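Local atomic coordinates of LIP (Serratia marcescens, PDB entry 4A1R), a protein that is a membrane-bound component of the type VI secretion system, probably a TssJ-family lipoprotein. Residues Q19-A24 and A29-R34; S51-A56 and I95-N100. All coordinates share one frame; numbering follows the deposited sequence.

Interaction 1 of 2, residues Q19-A24 and A29-R34; sequences QVNAAA and APIKIR
The flat carboxamide of Asn21 lies edge-on to the backbone of Ala29 and Pro30. Ile31 CB stands over one face at its nitrogen end, 3.9 Å from Asn21 ND2, while the methyl of Ala29 lies obliquely beyond that nitrogen on the opposite side of the plane. At one edge Asn21 ND2 gives a hydrogen bond to Ala29 O at 3.0 Å. It is nearly straight (164°), and the acceptor is close to the amide plane, although the nitrogen itself stands above the plane of the Ala29 carbonyl. The same nitrogen also donates to a water at 2.7 Å, which in turn donates to Pro30 O at 3.0 Å, so two bonds grip the amide nitrogen and fix the rotation of the group. The amide oxygen OD1 has its own partner, the backbone N of Gln99.

Asn21 carries its CG anti to the backbone N (chi1 -167°), a setting that sends the carboxamide across to Ala29. The backbone of Asn21 is itself in the left-handed helical region, a conformation asparagine adopts readily, and its carbonyl oxygen accepts a more bent bond from Ala29 N at 3.3 Å. Ala29 is therefore held at both backbone polar atoms by one residue, through its main chain on one side and its side chain on the other. Val20 and Ile31, both buried, add apolar cover beside this pair, and Ile31 continues onto Tyr98, Leu72 and Ala96. In the fold, the arrangement closes the loop between strand 9-16 and strand 31-38. These strands belong to different sheets, so the bonded loop is part of a connection between the two layers of a beta-sandwich.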
# COMPACT_ATOMS: atom_id res chain seq x y z
N GLN A 19 19.53 -3.08 -1.05
CA GLN A 19 19.63 -4.45 -1.55
C GLN A 19 18.30 -5.05 -1.95
O GLN A 19 18.21 -6.27 -2.15
CB GLN A 19 20.28 -5.38 -0.52
CG GLN A 19 21.72 -5.05 -0.15
CD GLN A 19 22.61 -4.76 -1.34
OE1 GLN A 19 22.62 -5.51 -2.33
NE2 GLN A 19 23.37 -3.68 -1.25
N VAL A 20 17.26 -4.23 -2.04
CA VAL A 20 15.92 -4.76 -2.28
C VAL A 20 15.93 -5.42 -3.67
O VAL A 20 16.56 -4.92 -4.62
CB VAL A 20 14.82 -3.66 -2.18
CG1 VAL A 20 14.77 -2.83 -3.45
CG2 VAL A 20 13.45 -4.26 -1.85
N ASN A 21 15.27 -6.57 -3.73
CA ASN A 21 14.86 -7.13 -5.00
C ASN A 21 16.01 -7.48 -5.91
O ASN A 21 16.02 -7.14 -7.09
CB ASN A 21 13.95 -6.13 -5.71
CG ASN A 21 13.22 -6.75 -6.88
OD1 ASN A 21 12.78 -7.90 -6.81
ND2 ASN A 21 13.03 -5.96 -7.94
N ALA A 22 16.99 -8.15 -5.32
CA ALA A 22 18.13 -8.67 -6.05
C ALA A 22 18.02 -10.18 -5.97
O ALA A 22 18.08 -10.77 -4.88
CB ALA A 22 19.43 -8.19 -5.42
N ALA A 23 17.79 -10.78 -7.13
CA ALA A 23 17.83 -12.23 -7.28
C ALA A 23 19.23 -12.77 -6.90
O ALA A 23 20.21 -12.00 -6.79
CB ALA A 23 17.48 -12.59 -8.72
N ALA A 24 19.33 -14.08 -6.68
CA ALA A 24 20.64 -14.72 -6.60
C ALA A 24 21.54 -14.30 -7.78
O ALA A 24 21.13 -14.34 -8.95
CB ALA A 24 20.48 -16.24 -6.53
N ALA A 29 17.19 -4.32 -8.21
CA ALA A 29 16.41 -3.80 -9.34
C ALA A 29 15.20 -3.04 -8.83
O ALA A 29 14.66 -3.39 -7.76
CB ALA A 29 15.97 -4.95 -10.23
N PRO A 30 14.79 -2.00 -9.57
CA PRO A 30 13.61 -1.25 -9.18
C PRO A 30 12.46 -2.20 -8.98
O PRO A 30 12.40 -3.25 -9.62
CB PRO A 30 13.36 -0.33 -10.39
CG PRO A 30 14.72 -0.15 -11.01
CD PRO A 30 15.47 -1.42 -10.76
N ILE A 31 11.54 -1.85 -8.09
CA ILE A 31 10.43 -2.74 -7.81
C ILE A 31 9.11 -1.99 -8.00
O ILE A 31 9.00 -0.81 -7.66
CB ILE A 31 10.60 -3.36 -6.39
CG1 ILE A 31 9.49 -4.37 -6.10
CG2 ILE A 31 10.71 -2.25 -5.34
CD1 ILE A 31 9.75 -5.28 -4.90
N LYS A 32 8.13 -2.69 -8.58
CA LYS A 32 6.81 -2.12 -8.85
C LYS A 32 5.99 -2.19 -7.57
O LYS A 32 5.85 -3.29 -6.99
CB LYS A 32 6.06 -2.85 -9.99
CG LYS A 32 4.66 -2.26 -10.26
CD LYS A 32 3.91 -2.99 -11.39
CE LYS A 32 4.23 -2.37 -12.75
NZ LYS A 32 3.05 -2.61 -13.64
N ILE A 33 5.43 -1.04 -7.17
CA ILE A 33 4.57 -0.95 -6.00
C ILE A 33 3.18 -0.61 -6.46
O ILE A 33 3.01 0.34 -7.23
CB ILE A 33 5.05 0.14 -5.02
CG1 ILE A 33 6.54 -0.04 -4.65
CG2 ILE A 33 4.15 0.19 -3.78
CD1 ILE A 33 6.84 -1.24 -3.76
N ARG A 34 2.20 -1.39 -6.02
CA ARG A 34 0.81 -1.00 -6.26
C ARG A 34 0.10 -0.62 -4.98
O ARG A 34 0.36 -1.18 -3.93
CB ARG A 34 0.08 -2.12 -7.00
CG ARG A 34 0.76 -2.49 -8.34
CD ARG A 34 0.02 -3.64 -8.99
NE ARG A 34 -1.36 -3.29 -9.28
CZ ARG A 34 -2.31 -4.16 -9.65
NH1 ARG A 34 -2.05 -5.46 -9.75
NH2 ARG A 34 -3.54 -3.72 -9.89
O HOH W 1 11.61 -6.07 -10.28

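Interaction 2 of 2, residues S51-A56 and I95-N100; sequences SLQNDA and IAEYQN
Helix 49-60 presents one turn to the end of strand 91-96, with backbones well separated: 8.9 Å from Leu52 CA to Ile95 CA and 8.4 Å from Gln53 CA to Glu97 CA. The motif is a helix laid against one sheet of a beta-sandwich, and side chains alone bridge the gap. The strand leads into an inverse gamma turn centred on Glu97, where Tyr98 N makes a weak bond to Ala96 O.

The inner part of the contact is apolar. Leu52 and Ile95, both buried, meet at a slant, methyl to methyl, with Leu52 CD1 3.9 Å from Ile95 CD1. That isoleucine methyl also approaches the root of the leucine side chain, 4.1 Å from Leu52 CB. Ile95 reaches the helix because CG1 is anti to the carbonyl carbon (chi1 -62°) and the chain then runs on extended to CD1. Leu52 packs further on Val59 and Leu60 of its own helix, while its carbonyl oxygen takes a hydrogen bond from Arg34 of the neighbouring strand.

The outer part is polar. Gln53 leaves the exposed helix flank and, with its chain extended, carries its amide to the carboxylate of Glu97, whose extended chain comes to meet it. The amide and carboxylate planes are turned 65° apart. Lys32 and Arg34 also touch the Glu97 side chain; their charges lie near without closing to a salt bridge and may modestly favour the carboxylate form. Beside the bond, Gln53 CG lies 3.6 Å from Glu97 OE2, so the aliphatic stem of the glutamine backs the second carboxylate oxygen. The bond itself runs from Gln53 NE2 to Glu97 OE1 at 3.1 Å, almost straight at 168°, with the acceptor in the amide plane and the donor above the carboxylate plane.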
# COMPACT_ATOMS: atom_id res chain seq x y z
N SER A 51 -3.32 -13.37 -10.10
CA SER A 51 -4.66 -12.77 -10.21
C SER A 51 -4.66 -11.27 -9.95
O SER A 51 -5.20 -10.50 -10.74
CB SER A 51 -5.61 -13.43 -9.22
OG SER A 51 -5.82 -14.77 -9.59
N LEU A 52 -4.05 -10.87 -8.84
CA LEU A 52 -3.90 -9.47 -8.50
C LEU A 52 -3.09 -8.71 -9.54
O LEU A 52 -3.46 -7.59 -9.92
CB LEU A 52 -3.23 -9.35 -7.12
CG LEU A 52 -4.05 -9.66 -5.88
CD1 LEU A 52 -3.18 -9.59 -4.62
CD2 LEU A 52 -5.24 -8.71 -5.76
N GLN A 53 -1.98 -9.31 -9.99
CA GLN A 53 -1.11 -8.64 -10.95
C GLN A 53 -1.79 -8.46 -12.32
O GLN A 53 -1.71 -7.40 -12.93
CB GLN A 53 0.18 -9.43 -11.15
CG GLN A 53 1.18 -8.77 -12.10
CD GLN A 53 2.35 -9.69 -12.38
OE1 GLN A 53 2.16 -10.80 -12.89
NE2 GLN A 53 3.55 -9.24 -12.09
N ASN A 54 -2.44 -9.51 -12.80
CA ASN A 54 -3.04 -9.46 -14.14
C ASN A 54 -4.43 -8.84 -14.24
O ASN A 54 -4.76 -8.23 -15.27
CB ASN A 54 -3.13 -10.90 -14.67
CG ASN A 54 -3.66 -10.98 -16.10
OD1 ASN A 54 -4.64 -11.67 -16.37
ND2 ASN A 54 -3.00 -10.28 -17.00
N ASP A 55 -5.25 -8.96 -13.20
CA ASP A 55 -6.55 -8.31 -13.22
C ASP A 55 -7.17 -8.19 -11.84
O ASP A 55 -8.03 -8.99 -11.46
CB ASP A 55 -7.51 -9.00 -14.20
CG ASP A 55 -8.83 -8.27 -14.36
OD1 ASP A 55 -8.86 -7.04 -14.16
OD2 ASP A 55 -9.82 -8.93 -14.70
N ALA A 56 -6.75 -7.15 -11.12
CA ALA A 56 -7.14 -6.96 -9.74
C ALA A 56 -8.66 -6.77 -9.61
O ALA A 56 -9.28 -7.39 -8.76
CB ALA A 56 -6.36 -5.80 -9.12
N ILE A 95 1.07 -3.78 -2.65
CA ILE A 95 1.69 -4.95 -3.31
C ILE A 95 3.07 -4.52 -3.80
O ILE A 95 3.23 -3.44 -4.37
CB ILE A 95 0.84 -5.42 -4.55
CG1 ILE A 95 -0.56 -5.86 -4.13
CG2 ILE A 95 1.54 -6.58 -5.32
CD1 ILE A 95 -1.52 -6.14 -5.27
N ALA A 96 4.09 -5.36 -3.59
CA ALA A 96 5.45 -5.06 -4.10
C ALA A 96 5.79 -6.25 -5.00
O ALA A 96 5.81 -7.38 -4.52
CB ALA A 96 6.44 -5.02 -2.96
N GLU A 97 6.04 -6.01 -6.28
CA GLU A 97 6.23 -7.14 -7.23
C GLU A 97 7.71 -7.59 -7.25
O GLU A 97 8.46 -7.34 -8.22
CB GLU A 97 5.72 -6.76 -8.63
CG GLU A 97 4.24 -6.31 -8.63
CD GLU A 97 3.58 -6.23 -10.01
OE1 GLU A 97 4.28 -6.38 -11.02
OE2 GLU A 97 2.34 -6.01 -10.06
N TYR A 98 8.15 -8.19 -6.14
CA TYR A 98 9.50 -8.75 -6.07
C TYR A 98 9.71 -9.79 -7.19
O TYR A 98 8.80 -10.57 -7.47
CB TYR A 98 9.70 -9.49 -4.73
CG TYR A 98 9.81 -8.56 -3.53
CD1 TYR A 98 11.05 -8.03 -3.14
CD2 TYR A 98 8.68 -8.21 -2.80
CE1 TYR A 98 11.16 -7.21 -2.04
CE2 TYR A 98 8.78 -7.37 -1.71
CZ TYR A 98 10.02 -6.86 -1.34
OH TYR A 98 10.12 -6.01 -0.24
N GLN A 99 10.91 -9.84 -7.74
CA GLN A 99 11.24 -10.90 -8.76
C GLN A 99 11.31 -12.32 -8.18
O GLN A 99 11.13 -13.32 -8.91
CB GLN A 99 12.57 -10.62 -9.44
CG GLN A 99 12.75 -9.27 -10.10
CD GLN A 99 14.12 -9.19 -10.74
OE1 GLN A 99 14.91 -10.14 -10.67
NE2 GLN A 99 14.41 -8.08 -11.40
N ASN A 100 11.58 -12.42 -6.89
CA ASN A 100 11.64 -13.71 -6.21
C ASN A 100 10.66 -13.69 -5.08
O ASN A 100 11.00 -13.31 -3.97
CB ASN A 100 13.04 -13.96 -5.66
CG ASN A 100 13.99 -14.48 -6.71
OD1 ASN A 100 14.87 -13.76 -7.19
ND2 ASN A 100 13.79 -15.73 -7.10

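In the fold
The centres of the two contacts lie about 12 Å apart, and both reach the same antiparallel sheet, where strands 31-38 and 91-96 are neighbours. In sequence, both segments of interaction 1 precede those of interaction 2. They also touch directly, since Lys32 O lies 2.8 Å from Glu97 N, a probable hydrogen bond between the two strands, and Arg34 reaches the helix from the same strand as Lys32. Strand 31-38 thus ties the loop 19-24 at its start to the helix 49-60 that lies over the sheet. Together the two contacts fasten a loop and a helix to one layer of the beta-sandwich of this probable TssJ-type lipoprotein.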